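PDB 1VRM: hypothetical protein TM1553 from Thermotoga maritima, which probably acts as an ApbE-family flavin transferase, which uses FAD to attach FMN to a threonine of target flavoproteins. Local coordinates for residues Ala45-Glu50 / Arg175-Ser180; Arg109-Trp114 / Lys159-Gly164; Thr186-Val189 / Asp194-Ile197; Val245-Ile250 / Pro258-Trp263. All coordinates share one frame; numbering follows the deposited sequence. Where two conformers were deposited one is given.

How the interactions relate
Along the chain both ranges of interaction 2 fall between the halves of interaction 1; interactions 3 and 4 follow. Interactions 1 and 3, centres about 11 Å apart, touch where R175 packs CD against I197 O at 3.2 Å. Helices 41-58 and 166-181 pack on strands of the eight-stranded antiparallel sheet. Interactions 2 and 4, centres about 15 Å apart, also touch, W114 packing on Y247 and P258. The two pairs do not touch; interactions 2 and 3 come within about 7 Å at their nearest atoms, whereas interactions 1 and 4 lie on opposite sides of the chain's centre, about 34 Å apart centre to centre. Strand 262-269 links interaction 4 to the sheet holding interaction 3.

Interaction 1. Residues Ala45-Glu50 / Arg175-Ser180; sequences AEAILE and RQIALS
I177 meets residues 45-50 with a single methyl: its CG2 packs against A47 CB at 3.9 Å and against I48 CG1 at 4.0 Å, so one branch touches two consecutive residues of the other helix. The contact is apolar throughout and small, burying 164 Å² over both segments. The isoleucine side chains of I48 and I177 cross obliquely, and their CA atoms are 6.5 Å apart. In I177 the CG1 branch lies anti to the carbonyl carbon (chi1 -68°), which turns CG2 anti to the backbone N and out to the partner helix. I48 uses its other branch. Its chain is extended beyond CG1, chi2 170°, and that carries CD1 past I177 to A178 CB at 4.1 Å, one residue further along helix 166-181.

Each isoleucine packs on an alanine methyl of the other helix: I177 on A47, I48 on A178. The two segments run nearly antiparallel, at 150°, with their axes 9.3 Å apart at closest approach. This is ordinary helix-helix packing, and it joins two helices that are distant in sequence. I48 also rests on I32 of strand 28-35 and on A174 of helix 166-181, while A45 and L49 pack onto strands 19-25 and 28-35. A178 touches I44 of helix 41-58, and I177 extends to D51 of that helix. A47 reaches F181 near the end of helix 166-181.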
loop_
_atom_site.group_PDB
_atom_site.type_symbol
_atom_site.label_atom_id
_atom_site.label_comp_id
_atom_site.label_asym_id
_atom_site.label_seq_id
_atom_site.Cartn_x
_atom_site.Cartn_y
_atom_site.Cartn_z
ATOM N N ALA A 45 -7.326 4.913 20.261
ATOM C CA ALA A 45 -7.918 4.977 18.937
ATOM C C ALA A 45 -7.919 6.383 18.334
ATOM O O ALA A 45 -7.688 6.568 17.143
ATOM C CB ALA A 45 -9.311 4.383 18.964
ATOM N N GLU A 46 -8.270 7.383 19.142
ATOM C CA GLU A 46 -8.266 8.778 18.673
ATOM C C GLU A 46 -6.858 9.193 18.208
ATOM O O GLU A 46 -6.727 9.810 17.149
ATOM C CB GLU A 46 -8.742 9.724 19.771
ATOM C CG GLU A 46 -8.612 11.244 19.459
ATOM C CD GLU A 46 -9.301 11.759 18.185
ATOM O OE1 GLU A 46 -10.378 11.216 17.805
ATOM O OE2 GLU A 46 -8.781 12.786 17.599
ATOM N N ALA A 47 -5.858 8.853 18.990
ATOM C CA ALA A 47 -4.440 9.131 18.647
ATOM C C ALA A 47 -4.088 8.505 17.310
ATOM O O ALA A 47 -3.431 9.131 16.468
ATOM C CB ALA A 47 -3.532 8.593 19.670
ATOM N N ILE A 48 -4.487 7.257 17.157
ATOM C CA ILE A 48 -4.208 6.515 15.923
ATOM C C ILE A 48 -4.899 7.164 14.713
ATOM O O ILE A 48 -4.292 7.414 13.675
ATOM C CB ILE A 48 -4.642 5.052 16.058
ATOM C CG1 ILE A 48 -3.705 4.294 16.967
ATOM C CG2 ILE A 48 -4.704 4.415 14.666
ATOM C CD1 ILE A 48 -4.174 2.936 17.355
ATOM N N LEU A 49 -6.169 7.518 14.850
ATOM C CA LEU A 49 -6.886 8.162 13.764
ATOM C C LEU A 49 -6.249 9.483 13.392
ATOM O O LEU A 49 -6.094 9.833 12.190
ATOM C CB LEU A 49 -8.343 8.393 14.142
ATOM C CG LEU A 49 -9.175 8.954 12.968
ATOM C CD1 LEU A 49 -9.178 8.102 11.680
ATOM C CD2 LEU A 49 -10.607 9.210 13.497
ATOM N N GLU A 50 -5.839 10.229 14.413
ATOM C CA GLU A 50 -5.168 11.525 14.117
ATOM C C GLU A 50 -3.911 11.285 13.281
ATOM O O GLU A 50 -3.657 12.011 12.316
ATOM C CB GLU A 50 -4.801 12.251 15.392
ATOM C CG GLU A 50 -6.033 12.708 16.163
ATOM C CD GLU A 50 -5.652 13.371 17.509
ATOM O OE1 GLU A 50 -4.449 13.551 17.805
ATOM O OE2 GLU A 50 -6.602 13.670 18.254
ATOM N N ARG A 175 0.191 0.782 15.100
ATOM C CA ARG A 175 0.579 -0.179 16.119
ATOM C C ARG A 175 1.574 0.412 17.111
ATOM O O ARG A 175 1.450 0.223 18.330
ATOM C CB ARG A 175 1.215 -1.386 15.454
ATOM C CG ARG A 175 1.843 -2.372 16.450
ATOM C CD ARG A 175 2.275 -3.642 15.765
ATOM N NE ARG A 175 3.049 -4.471 16.662
ATOM C CZ ARG A 175 4.337 -4.228 16.932
ATOM N NH1 ARG A 175 4.994 -3.182 16.418
ATOM N NH2 ARG A 175 4.952 -5.011 17.778
ATOM N N GLN A 176 2.568 1.158 16.626
ATOM C CA GLN A 176 3.599 1.752 17.482
ATOM C C GLN A 176 2.936 2.718 18.466
ATOM O O GLN A 176 3.292 2.756 19.644
ATOM C CB GLN A 176 4.671 2.495 16.657
ATOM C CG GLN A 176 5.528 1.646 15.647
ATOM C CD GLN A 176 6.281 2.546 14.555
ATOM O OE1 GLN A 176 6.444 3.789 14.719
ATOM N NE2 GLN A 176 6.745 1.898 13.468
ATOM N N ILE A 177 1.974 3.489 17.980
ATOM C CA ILE A 177 1.231 4.449 18.830
ATOM C C ILE A 177 0.506 3.699 19.946
ATOM O O ILE A 177 0.631 4.033 21.131
ATOM C CB ILE A 177 0.257 5.336 17.991
ATOM C CG1 ILE A 177 1.056 6.276 17.097
ATOM C CG2 ILE A 177 -0.715 6.074 18.884
ATOM C CD1 ILE A 177 0.289 6.909 16.005
ATOM N N ALA A 178 -0.221 2.644 19.586
ATOM C CA ALA A 178 -0.988 1.897 20.574
ATOM C C ALA A 178 -0.071 1.349 21.656
ATOM O O ALA A 178 -0.358 1.439 22.863
ATOM C CB ALA A 178 -1.737 0.786 19.889
ATOM N N LEU A 179 1.028 0.725 21.202
ATOM C CA LEU A 179 1.979 0.084 22.152
ATOM C C LEU A 179 2.756 1.072 22.991
ATOM O O LEU A 179 3.251 0.735 24.068
ATOM C CB LEU A 179 2.890 -0.888 21.431
ATOM C CG LEU A 179 2.174 -2.018 20.699
ATOM C CD1 LEU A 179 3.142 -2.887 19.973
ATOM C CD2 LEU A 179 1.308 -2.842 21.634
ATOM N N SER A 180 2.884 2.275 22.490
ATOM C CA SER A 180 3.507 3.387 23.253
ATOM C C SER A 180 2.603 3.821 24.423
ATOM O O SER A 180 3.070 4.178 25.504
ATOM C CB SER A 180 3.761 4.596 22.342
ATOM O OG SER A 180 4.835 4.394 21.437
#

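Interaction 2. Residues Arg109-Trp114 / Lys159-Gly164; sequences RLLELW and KIDLGG
K159 and E112 form the charged link of this contact. NZ of K159 donates to OE2 of E112 at 2.7 Å, and OE2 receives it on its syn lone pair, the side of the other carboxylate oxygen. The two side chains cross at about a right angle. Both are extended beyond CG, and E112 sets its CG anti to the backbone N (chi1 -168°). R109 may add a long, doubtful contact to E112; its NH1 bonds G157 O. A shared water sits between the two backbones, accepting from R109 N at 3.1 Å and from K159 N at 2.9 Å.

The apolar part is made by methylenes. CD of R109 lies 3.8 Å from CG of K159, so the aliphatic stems of these like-charged residues pack while their ends diverge. An alanine in place of K159 would probably leave the E112 carboxylate without its lysine mate and uncover the R109 stem.

A van der Waals contact stands apart from these: CD1 of L111 lies against the carboxylate of D161, 3.8 Å from its CG. D161 itself is held by an Asx turn: G163 N meets OD2 at 2.9 Å, from above the carboxylate plane. That same OD2 also bonds an unidentified bound molecule.

The contact joins helix 108-114 to the loop leading into helix 166-181. L110 and L113 pack on helix 128-135, while K159 meets N72 of helix 67-72 and L162 reaches helices 67-72 and 83-98.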
loop_
_atom_site.group_PDB
_atom_site.type_symbol
_atom_site.label_atom_id
_atom_site.label_comp_id
_atom_site.label_asym_id
_atom_site.label_seq_id
_atom_site.Cartn_x
_atom_site.Cartn_y
_atom_site.Cartn_z
ATOM N N ARG A 109 3.507 10.666 -12.647
ATOM C CA ARG A 109 3.160 11.258 -13.927
ATOM C C ARG A 109 2.123 10.410 -14.687
ATOM O O ARG A 109 1.251 10.948 -15.365
ATOM C CB ARG A 109 4.380 11.509 -14.819
ATOM C CG ARG A 109 5.312 12.601 -14.335
ATOM C CD ARG A 109 4.786 13.977 -14.440
ATOM N NE ARG A 109 4.548 14.333 -15.829
ATOM C CZ ARG A 109 5.461 14.847 -16.679
ATOM N NH1 ARG A 109 6.696 15.065 -16.289
ATOM N NH2 ARG A 109 5.092 15.191 -17.919
ATOM N N LEU A 110 2.263 9.089 -14.613
ATOM C CA LEU A 110 1.306 8.213 -15.273
ATOM C C LEU A 110 -0.077 8.266 -14.591
ATOM O O LEU A 110 -1.099 8.344 -15.281
ATOM C CB LEU A 110 1.825 6.768 -15.304
ATOM C CG LEU A 110 2.916 6.484 -16.317
ATOM C CD1 LEU A 110 3.615 5.219 -15.917
ATOM C CD2 LEU A 110 2.321 6.375 -17.736
ATOM N N LEU A 111 -0.101 8.260 -13.269
ATOM C CA LEU A 111 -1.402 8.335 -12.528
ATOM C C LEU A 111 -2.101 9.636 -12.913
ATOM O O LEU A 111 -3.290 9.673 -13.144
ATOM C CB LEU A 111 -1.207 8.219 -11.037
ATOM C CG LEU A 111 -0.723 6.826 -10.636
ATOM C CD1 LEU A 111 -0.303 6.852 -9.205
ATOM C CD2 LEU A 111 -1.796 5.793 -10.827
ATOM N N GLU A 112 -1.329 10.702 -13.046
ATOM C CA GLU A 112 -1.893 12.013 -13.367
ATOM C C GLU A 112 -2.493 11.995 -14.806
ATOM O O GLU A 112 -3.607 12.459 -15.093
ATOM C CB GLU A 112 -0.750 13.003 -13.175
ATOM C CG GLU A 112 -1.057 14.391 -13.169
ATOM C CD GLU A 112 0.241 15.193 -13.052
ATOM O OE1 GLU A 112 1.142 15.016 -13.895
ATOM O OE2 GLU A 112 0.335 15.992 -12.122
ATOM N N LEU A 113 -1.786 11.337 -15.716
ATOM C CA LEU A 113 -2.217 11.224 -17.082
ATOM C C LEU A 113 -3.508 10.451 -17.219
ATOM O O LEU A 113 -4.401 10.843 -17.939
ATOM C CB LEU A 113 -1.110 10.543 -17.871
ATOM C CG LEU A 113 -1.142 10.576 -19.391
ATOM C CD1 LEU A 113 -0.822 12.008 -19.883
ATOM C CD2 LEU A 113 -0.180 9.512 -19.938
ATOM N N TRP A 114 -3.598 9.337 -16.498
ATOM C CA TRP A 114 -4.797 8.496 -16.501
ATOM C C TRP A 114 -5.978 9.122 -15.732
ATOM O O TRP A 114 -7.120 8.678 -15.846
ATOM C CB TRP A 114 -4.451 7.132 -15.855
ATOM C CG TRP A 114 -3.786 6.201 -16.734
ATOM C CD1 TRP A 114 -2.441 6.054 -16.921
ATOM C CD2 TRP A 114 -4.419 5.214 -17.558
ATOM N NE1 TRP A 114 -2.191 5.055 -17.844
ATOM C CE2 TRP A 114 -3.399 4.507 -18.236
ATOM C CE3 TRP A 114 -5.770 4.887 -17.813
ATOM C CZ2 TRP A 114 -3.683 3.506 -19.149
ATOM C CZ3 TRP A 114 -6.040 3.882 -18.668
ATOM C CH2 TRP A 114 -5.016 3.212 -19.370
ATOM N N LYS A 159 7.229 12.420 -10.836
ATOM C CA LYS A 159 6.459 12.759 -9.680
ATOM C C LYS A 159 6.280 11.503 -8.816
ATOM O O LYS A 159 6.022 10.411 -9.314
ATOM C CB LYS A 159 5.108 13.321 -10.038
ATOM C CG LYS A 159 5.205 14.714 -10.732
ATOM C CD LYS A 159 3.849 15.329 -10.856
ATOM C CE LYS A 159 3.847 16.829 -11.189
ATOM N NZ LYS A 159 2.451 17.471 -11.211
ATOM N N ILE A 160 6.411 11.697 -7.518
ATOM C CA ILE A 160 6.325 10.620 -6.507
ATOM C C ILE A 160 4.863 10.459 -6.123
ATOM O O ILE A 160 4.150 11.443 -5.891
ATOM C CB ILE A 160 7.143 11.023 -5.267
ATOM C CG1 ILE A 160 8.649 11.092 -5.632
ATOM C CG2 ILE A 160 6.829 10.136 -4.111
ATOM C CD1 ILE A 160 9.528 11.767 -4.610
ATOM N N ASP A 161 4.404 9.225 -6.031
ATOM C CA ASP A 161 3.094 8.914 -5.459
ATOM C C ASP A 161 3.326 7.740 -4.497
ATOM O O ASP A 161 3.882 6.716 -4.901
ATOM C CB ASP A 161 2.033 8.502 -6.484
ATOM C CG ASP A 161 0.675 8.215 -5.779
ATOM O OD1 ASP A 161 -0.119 9.161 -5.534
ATOM O OD2 ASP A 161 0.435 7.052 -5.398
ATOM N N LEU A 162 2.916 7.927 -3.239
ATOM C CA LEU A 162 3.180 6.944 -2.162
ATOM C C LEU A 162 1.949 6.082 -1.846
ATOM O O LEU A 162 1.934 5.377 -0.827
ATOM C CB LEU A 162 3.688 7.652 -0.888
ATOM C CG LEU A 162 5.041 8.357 -1.027
ATOM C CD1 LEU A 162 5.585 8.970 0.229
ATOM C CD2 LEU A 162 6.110 7.386 -1.576
ATOM N N GLY A 163 0.949 6.066 -2.727
ATOM C CA GLY A 163 -0.274 5.365 -2.434
ATOM C C GLY A 163 -0.055 3.852 -2.303
ATOM O O GLY A 163 -0.887 3.157 -1.693
ATOM N N GLY A 164 1.040 3.323 -2.865
ATOM C CA GLY A 164 1.301 1.886 -2.824
ATOM C C GLY A 164 1.975 1.424 -1.539
ATOM O O GLY A 164 2.143 0.226 -1.339
HETATM O O HOH W 1 6.518 10.151 -12.552
#

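Interaction 3. Residues Thr186-Val189 / Asp194-Ile197; sequences TGFV and DVRI
F188 starts its contact at CB, which lies 3.6 Å from R196 O, 4.1 Å from I197 CD1 and 4.2 Å from V195 CG1. Its alpha carbon is part of the same approach, with a CA-H...O contact to R196 O. The first torsion puts CG in the crowded position between the backbone N and the carbonyl carbon (chi1 66°), and from there the side chain leads off from the 194-197 strand. At the ring the partner from that strand is V195 CG1, which meets it obliquely. Further out the ring meets W207 edge-to-face; the side chain also touches R31 and V33 of strand 28-35, and comes about 4 Å from a bound methylpentanediol.

The two strands form a beta hairpin, adjacent and antiparallel within the eight-stranded sheet. F188 and I197 are a non-hydrogen-bonded pair on one face; V189 and R196 are the next pair, hydrogen-bonded, on the other. V189 N donates to R196 O at 2.9 Å and R196 N returns a bond to V189 O at 2.9 Å; both are close to straight, at 168° and 166°. Beside F188, CG2 of I197 lies 3.7 Å from G187 O. G187 adopts backbone angles that leave no room for a CB beside the preceding carbonyl oxygen, which calls for glycine.

R196 turns its end away from the hairpin partner, toward helix 166-181, where NE makes a salt bridge with D172; NH1 bonds G228 O. D194, at the start of its strand, has OD1 bonded to T232 N in the adjoining strand 229-234.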
loop_
_atom_site.group_PDB
_atom_site.type_symbol
_atom_site.label_atom_id
_atom_site.label_comp_id
_atom_site.label_asym_id
_atom_site.label_seq_id
_atom_site.Cartn_x
_atom_site.Cartn_y
_atom_site.Cartn_z
ATOM N N THR A 186 -3.981 -4.752 22.928
ATOM C CA THR A 186 -4.314 -5.717 21.925
ATOM C C THR A 186 -5.334 -5.111 20.934
ATOM O O THR A 186 -5.908 -4.050 21.195
ATOM C CB THR A 186 -4.825 -7.041 22.509
ATOM O OG1 THR A 186 -6.100 -6.863 23.108
ATOM C CG2 THR A 186 -3.802 -7.602 23.564
ATOM N N GLY A 187 -5.528 -5.809 19.818
ATOM C CA GLY A 187 -6.408 -5.343 18.749
ATOM C C GLY A 187 -5.708 -5.328 17.394
ATOM O O GLY A 187 -4.732 -6.059 17.144
ATOM N N PHE A 188 -6.286 -4.545 16.492
ATOM C CA PHE A 188 -5.798 -4.470 15.124
ATOM C C PHE A 188 -6.218 -3.146 14.524
ATOM O O PHE A 188 -7.123 -2.465 15.042
ATOM C CB PHE A 188 -6.310 -5.631 14.270
ATOM C CG PHE A 188 -7.782 -5.612 14.052
ATOM C CD1 PHE A 188 -8.310 -4.908 12.960
ATOM C CD2 PHE A 188 -8.628 -6.326 14.890
ATOM C CE1 PHE A 188 -9.661 -4.867 12.761
ATOM C CE2 PHE A 188 -9.981 -6.315 14.684
ATOM C CZ PHE A 188 -10.480 -5.571 13.608
ATOM N N VAL A 189 -5.511 -2.758 13.480
ATOM C CA VAL A 189 -5.914 -1.620 12.681
ATOM C C VAL A 189 -6.041 -2.056 11.237
ATOM O O VAL A 189 -5.221 -2.859 10.777
ATOM C CB VAL A 189 -4.905 -0.490 12.753
ATOM C CG1 VAL A 189 -5.427 0.755 12.036
ATOM C CG2 VAL A 189 -4.547 -0.167 14.208
ATOM N N ASP A 194 -6.074 -3.712 4.217
ATOM C CA ASP A 194 -4.752 -4.003 4.798
ATOM C C ASP A 194 -4.954 -4.026 6.312
ATOM O O ASP A 194 -5.683 -3.193 6.858
ATOM C CB ASP A 194 -3.743 -2.943 4.443
ATOM C CG ASP A 194 -3.456 -2.867 2.913
ATOM O OD1 ASP A 194 -3.966 -3.731 2.162
ATOM O OD2 ASP A 194 -2.720 -1.937 2.503
ATOM N N VAL A 195 -4.269 -4.919 7.023
ATOM C CA VAL A 195 -4.437 -5.060 8.453
ATOM C C VAL A 195 -3.077 -5.202 9.151
ATOM O O VAL A 195 -2.162 -5.910 8.644
ATOM C CB VAL A 195 -5.270 -6.325 8.776
ATOM C CG1 VAL A 195 -5.436 -6.496 10.273
ATOM C CG2 VAL A 195 -6.679 -6.266 8.121
ATOM N N ARG A 196 -2.922 -4.506 10.265
ATOM C CA ARG A 196 -1.773 -4.690 11.164
ATOM C C ARG A 196 -2.294 -5.103 12.551
ATOM O O ARG A 196 -3.168 -4.443 13.104
ATOM C CB ARG A 196 -0.945 -3.434 11.272
ATOM C CG ARG A 196 0.289 -3.569 12.079
ATOM C CD ARG A 196 1.333 -4.392 11.346
ATOM N NE ARG A 196 2.651 -4.182 11.866
ATOM C CZ ARG A 196 3.208 -5.002 12.701
ATOM N NH1 ARG A 196 2.528 -6.018 13.119
ATOM N NH2 ARG A 196 4.394 -4.759 13.170
ATOM N N ILE A 197 -1.778 -6.206 13.080
ATOM C CA ILE A 197 -2.167 -6.671 14.390
ATOM C C ILE A 197 -1.412 -5.838 15.453
ATOM O O ILE A 197 -0.176 -5.735 15.435
ATOM C CB ILE A 197 -1.886 -8.158 14.594
ATOM C CG1 ILE A 197 -2.526 -9.018 13.509
ATOM C CG2 ILE A 197 -2.270 -8.623 15.989
ATOM C CD1 ILE A 197 -3.944 -8.770 13.244
#

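Interaction 4. Residues Val245-Ile250 / Pro258-Trp263; sequences VRYHHI and PARGVW
R246 O is gripped by two nitrogens of one guanidinium: NH1 and NH2 of R260 both donate to it at 2.9 Å, an end-on grip with the oxygen only 3° out of the guanidinium plane. NH2 also lies 3.6 Å from CD1 of Y247, whose ring is turned 61° to the guanidinium plane.

P258 CB lies against both R260 and H248: over the centre of the guanidinium and, as a CH-pi contact, over a face of the imidazole, 3.7 Å from the ring centroid. The imidazole and guanidinium planes stand nearly perpendicular. CG of H248 takes the position between the backbone N and the carbonyl carbon (chi1 63°), and this brings the ring across to the other segment. There NE2 donates to A259 O at 2.8 Å, in the ring plane, while ND1 accepts from I250 N at 3.1 Å.

Strand 245-248, paired with 239-242 in a two-stranded sheet, is followed by a loop in which H249 opens the sequence HILDPSTG, matching a signature of ApbE proteins; NE2 of H249 bonds an unidentified bound molecule. The chain then returns through 258-263 to the large sheet. A leucine in place of H248 would probably leave A259 O and I250 N without their ring partners and P258 CB without a flat face to pack on.

A straight backbone bond closes the loop's base, A259 N to I250 O at 2.8 Å. The backbone N of H248 is buried here without a partner. F283 of helix 272-296 lies against H248, I250 and A259.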
loop_
_atom_site.group_PDB
_atom_site.type_symbol
_atom_site.label_atom_id
_atom_site.label_comp_id
_atom_site.label_asym_id
_atom_site.label_seq_id
_atom_site.Cartn_x
_atom_site.Cartn_y
_atom_site.Cartn_z
ATOM N N VAL A 245 -14.384 -2.031 -20.658
ATOM C CA VAL A 245 -13.060 -2.418 -20.179
ATOM C C VAL A 245 -12.736 -1.690 -18.878
ATOM O O VAL A 245 -13.026 -0.495 -18.729
ATOM C CB VAL A 245 -11.969 -2.052 -21.175
ATOM C CG1 VAL A 245 -10.616 -2.535 -20.662
ATOM C CG2 VAL A 245 -12.272 -2.679 -22.501
ATOM N N ARG A 246 -12.143 -2.445 -17.943
ATOM C CA ARG A 246 -11.772 -1.895 -16.651
ATOM C C ARG A 246 -10.343 -1.339 -16.686
ATOM O O ARG A 246 -9.443 -2.024 -17.174
ATOM C CB ARG A 246 -11.803 -3.011 -15.614
ATOM C CG ARG A 246 -11.496 -2.549 -14.229
ATOM C CD ARG A 246 -11.580 -3.652 -13.205
ATOM N NE ARG A 246 -12.978 -4.134 -13.125
ATOM C CZ ARG A 246 -13.562 -4.687 -12.091
ATOM N NH1 ARG A 246 -12.927 -4.856 -10.938
ATOM N NH2 ARG A 246 -14.839 -5.040 -12.203
ATOM N N TYR A 247 -10.165 -0.135 -16.162
ATOM C CA TYR A 247 -8.852 0.488 -16.011
ATOM C C TYR A 247 -8.712 0.758 -14.526
ATOM O O TYR A 247 -9.418 1.558 -13.941
ATOM C CB TYR A 247 -8.766 1.757 -16.856
ATOM C CG TYR A 247 -8.988 1.432 -18.290
ATOM C CD1 TYR A 247 -7.943 1.007 -19.098
ATOM C CD2 TYR A 247 -10.252 1.562 -18.855
ATOM C CE1 TYR A 247 -8.118 0.684 -20.397
ATOM C CE2 TYR A 247 -10.446 1.234 -20.197
ATOM C CZ TYR A 247 -9.374 0.799 -20.959
ATOM O OH TYR A 247 -9.510 0.452 -22.293
ATOM N N HIS A 248 -7.787 0.042 -13.914
ATOM C CA HIS A 248 -7.557 0.157 -12.473
ATOM C C HIS A 248 -6.187 0.844 -12.230
ATOM O O HIS A 248 -5.383 1.024 -13.165
ATOM C CB HIS A 248 -7.610 -1.217 -11.833
ATOM C CG HIS A 248 -6.551 -2.133 -12.321
ATOM N ND1 HIS A 248 -5.242 -2.051 -11.884
ATOM C CD2 HIS A 248 -6.595 -3.142 -13.222
ATOM C CE1 HIS A 248 -4.530 -2.968 -12.521
ATOM N NE2 HIS A 248 -5.332 -3.662 -13.310
ATOM N N HIS A 249 -5.962 1.223 -10.974
ATOM C CA HIS A 249 -4.870 2.130 -10.613
ATOM C C HIS A 249 -3.516 1.462 -10.443
ATOM O O HIS A 249 -2.516 2.145 -10.199
ATOM C CB HIS A 249 -5.233 2.879 -9.324
ATOM C CG HIS A 249 -4.941 2.092 -8.096
ATOM N ND1 HIS A 249 -5.627 0.942 -7.768
ATOM C CD2 HIS A 249 -3.974 2.239 -7.153
ATOM C CE1 HIS A 249 -5.141 0.447 -6.641
ATOM N NE2 HIS A 249 -4.134 1.213 -6.252
ATOM N N ILE A 250 -3.481 0.140 -10.537
ATOM C CA ILE A 250 -2.204 -0.584 -10.354
ATOM C C ILE A 250 -1.521 -0.693 -11.708
ATOM O O ILE A 250 -1.612 -1.672 -12.453
ATOM C CB ILE A 250 -2.336 -1.951 -9.700
ATOM C CG1 ILE A 250 -3.187 -1.848 -8.435
ATOM C CG2 ILE A 250 -0.932 -2.508 -9.355
ATOM C CD1 ILE A 250 -3.566 -3.189 -7.834
ATOM N N PRO A 258 -2.523 -0.368 -16.839
ATOM C CA PRO A 258 -2.928 -1.229 -15.749
ATOM C C PRO A 258 -2.341 -2.595 -15.932
ATOM O O PRO A 258 -2.344 -3.158 -17.029
ATOM C CB PRO A 258 -4.464 -1.232 -15.839
ATOM C CG PRO A 258 -4.789 0.075 -16.433
ATOM C CD PRO A 258 -3.698 0.280 -17.461
ATOM N N ALA A 259 -1.795 -3.140 -14.863
ATOM C CA ALA A 259 -1.239 -4.486 -14.939
ATOM C C ALA A 259 -2.400 -5.491 -15.130
ATOM O O ALA A 259 -3.435 -5.340 -14.489
ATOM C CB ALA A 259 -0.493 -4.781 -13.653
ATOM N N ARG A 260 -2.219 -6.475 -16.014
ATOM C CA ARG A 260 -3.264 -7.408 -16.409
ATOM C C ARG A 260 -3.003 -8.844 -15.973
ATOM O O ARG A 260 -1.891 -9.160 -15.526
ATOM C CB ARG A 260 -3.462 -7.358 -17.929
ATOM C CG ARG A 260 -3.780 -5.929 -18.468
ATOM C CD ARG A 260 -5.038 -5.385 -17.846
ATOM N NE ARG A 260 -5.535 -4.172 -18.502
ATOM C CZ ARG A 260 -6.634 -3.537 -18.109
ATOM N NH1 ARG A 260 -7.322 -3.982 -17.075
ATOM N NH2 ARG A 260 -7.030 -2.437 -18.730
ATOM N N GLY A 261 -4.027 -9.700 -16.027
ATOM C CA GLY A 261 -3.804 -11.109 -15.763
ATOM C C GLY A 261 -4.020 -11.534 -14.326
ATOM O O GLY A 261 -4.009 -12.729 -14.029
ATOM N N VAL A 262 -4.317 -10.567 -13.457
ATOM C CA VAL A 262 -4.375 -10.799 -12.000
ATOM C C VAL A 262 -5.555 -10.037 -11.387
ATOM O O VAL A 262 -5.788 -8.867 -11.706
ATOM C CB VAL A 262 -3.054 -10.318 -11.305
ATOM C CG1 VAL A 262 -3.090 -10.661 -9.803
ATOM C CG2 VAL A 262 -1.848 -10.916 -11.959
ATOM N N TRP A 263 -6.343 -10.693 -10.538
ATOM C CA TRP A 263 -7.431 -10.055 -9.851
ATOM C C TRP A 263 -7.029 -9.531 -8.465
ATOM O O TRP A 263 -7.409 -8.413 -8.055
ATOM C CB TRP A 263 -8.650 -10.957 -9.755
ATOM C CG TRP A 263 -9.389 -11.131 -11.071
ATOM C CD1 TRP A 263 -9.252 -10.398 -12.214
ATOM C CD2 TRP A 263 -10.448 -12.077 -11.334
ATOM N NE1 TRP A 263 -10.137 -10.856 -13.182
ATOM C CE2 TRP A 263 -10.888 -11.867 -12.654
ATOM C CE3 TRP A 263 -11.068 -13.045 -10.568
ATOM C CZ2 TRP A 263 -11.919 -12.630 -13.224
ATOM C CZ3 TRP A 263 -12.101 -13.801 -11.150
ATOM C CH2 TRP A 263 -12.491 -13.588 -12.445
#